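Local coordinates for protein CG5036 (PDB 4IGU) that probably speeds GTP hydrolysis by G-protein alpha subunits and slows their GDP release through its regulator of G-protein signalling (RGS) domain, at residues Lys37-Gln40 against Asn41-Ser45. Numbering follows the deposited sequence.
Sequences KVFQ and NFLRS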
loop_
_atom_site.group_PDB
_atom_site.type_symbol
_atom_site.label_atom_id
_atom_site.label_comp_id
_atom_site.label_asym_id
_atom_site.label_seq_id
_atom_site.Cartn_x
_atom_site.Cartn_y
_atom_site.Cartn_z
ATOM N N LYS A 37 -4.862 -3.583 7.053
ATOM C CA LYS A 37 -6.308 -3.435 6.866
ATOM C C LYS A 37 -6.850 -2.169 7.518
ATOM O O LYS A 37 -7.614 -1.422 6.902
ATOM C CB LYS A 37 -7.047 -4.649 7.412
ATOM C CG LYS A 37 -6.668 -5.948 6.741
ATOM C CD LYS A 37 -7.562 -7.087 7.217
ATOM C CE LYS A 37 -7.046 -8.435 6.724
ATOM N NZ LYS A 37 -7.781 -9.574 7.347
ATOM N N VAL A 38 -6.461 -1.932 8.768
ATOM C CA VAL A 38 -6.867 -0.712 9.463
ATOM C C VAL A 38 -6.326 0.499 8.724
ATOM O O VAL A 38 -7.037 1.498 8.559
ATOM C CB VAL A 38 -6.375 -0.696 10.925
ATOM C CG1 VAL A 38 -6.784 0.599 11.630
ATOM C CG2 VAL A 38 -6.922 -1.904 11.674
ATOM N N PHE A 39 -5.072 0.408 8.269
ATOM C CA PHE A 39 -4.461 1.500 7.508
ATOM C C PHE A 39 -5.202 1.713 6.189
ATOM O O PHE A 39 -5.500 2.855 5.813
ATOM C CB PHE A 39 -2.965 1.251 7.240
ATOM C CG PHE A 39 -2.251 2.447 6.651
ATOM C CD1 PHE A 39 -2.365 3.698 7.252
ATOM C CD2 PHE A 39 -1.454 2.321 5.515
ATOM C CE1 PHE A 39 -1.713 4.800 6.736
ATOM C CE2 PHE A 39 -0.784 3.429 4.989
ATOM C CZ PHE A 39 -0.922 4.669 5.595
ATOM N N GLN A 40 -5.501 0.622 5.486
ATOM C CA GLN A 40 -6.290 0.712 4.255
ATOM C C GLN A 40 -7.671 1.326 4.513
ATOM O O GLN A 40 -8.179 2.086 3.680
ATOM C CB GLN A 40 -6.446 -0.662 3.590
ATOM C CG GLN A 40 -7.144 -0.619 2.226
ATOM C CD GLN A 40 -7.394 -2.004 1.637
ATOM O OE1 GLN A 40 -8.400 -2.227 0.966
ATOM N NE2 GLN A 40 -6.482 -2.937 1.889
ATOM N N ASN A 41 -8.281 1.001 5.654
ATOM C CA ASN A 41 -9.575 1.601 6.003
ATOM C C ASN A 41 -9.451 3.100 6.201
ATOM O O ASN A 41 -10.315 3.875 5.788
ATOM C CB ASN A 41 -10.176 0.952 7.256
ATOM C CG ASN A 41 -10.750 -0.430 6.984
ATOM O OD1 ASN A 41 -10.998 -0.797 5.834
ATOM N ND2 ASN A 41 -10.976 -1.201 8.046
ATOM N N PHE A 42 -8.359 3.511 6.824
ATOM C CA PHE A 42 -8.096 4.922 7.011
ATOM C C PHE A 42 -7.865 5.624 5.680
ATOM O O PHE A 42 -8.344 6.737 5.473
ATOM C CB PHE A 42 -6.885 5.128 7.919
ATOM C CG PHE A 42 -6.463 6.561 8.024
ATOM C CD1 PHE A 42 -7.241 7.471 8.733
ATOM C CD2 PHE A 42 -5.303 7.006 7.406
ATOM C CE1 PHE A 42 -6.860 8.796 8.830
ATOM C CE2 PHE A 42 -4.921 8.328 7.494
ATOM C CZ PHE A 42 -5.700 9.225 8.210
ATOM N N LEU A 43 -7.117 4.981 4.786
ATOM C CA LEU A 43 -6.850 5.559 3.474
ATOM C C LEU A 43 -8.133 5.701 2.667
ATOM O O LEU A 43 -8.287 6.664 1.913
ATOM C CB LEU A 43 -5.847 4.707 2.696
ATOM C CG LEU A 43 -4.427 4.706 3.247
ATOM C CD1 LEU A 43 -3.565 3.702 2.496
ATOM C CD2 LEU A 43 -3.850 6.107 3.133
ATOM N N ARG A 44 -9.035 4.734 2.805
ATOM C CA ARG A 44 -10.312 4.798 2.093
ATOM C C ARG A 44 -11.067 6.046 2.550
ATOM O O ARG A 44 -11.593 6.813 1.733
ATOM C CB ARG A 44 -11.129 3.519 2.328
ATOM C CG ARG A 44 -12.499 3.497 1.655
ATOM C CD ARG A 44 -13.086 2.085 1.613
ATOM N NE ARG A 44 -12.294 1.209 0.748
ATOM C CZ ARG A 44 -11.413 0.312 1.187
ATOM N NH1 ARG A 44 -11.216 0.153 2.493
ATOM N NH2 ARG A 44 -10.734 -0.430 0.322
ATOM N N SER A 45 -11.071 6.269 3.861
ATOM C CA SER A 45 -11.695 7.451 4.445
ATOM C C SER A 45 -11.056 8.723 3.891
ATOM O O SER A 45 -11.642 9.803 3.948
ATOM C CB SER A 45 -11.547 7.430 5.968
ATOM O OG SER A 45 -10.333 8.059 6.355
#
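Q40 and R44, one turn apart on helix 33-45, meet through their polar ends. The glutamine runs out extended, while the arginine bends back at its third torsion (chi3 -66°), which returns its guanidinium to the Q40 amide. R44 NH2 then donates to Q40 OE1 at 3.0 Å, a nearly straight bond (165°) that uses a lone pair in the carbonyl plane and lies close to the guanidinium plane, although the two flat groups are turned 56° apart. R44 is exposed, whereas Q40 suits a boundary, its chain against I52 and L53 of helix 50-61 and its amide reaching R44. A leucine in place of Q40 would probably leave R44 NH2 without this acceptor and the guanidinium freer to swing. F39 and L43 are buried, which suits apolar side chains: a branched methyl, L43 CD1, lies over the flat F39 ring face, 4.1 Å from its centroid, in a CH-pi contact. F42 comes obliquely to the same ring, its CD2 4.3 Å from F39 CE1. The backbone bond from L43 N to F39 O, 2.9 Å, holds that pair one turn apart. Within the all-helical RGS domain, F39 and L43 pack on I52 and on S127 of helix 113-132, where F131 meets F39 edge-to-face.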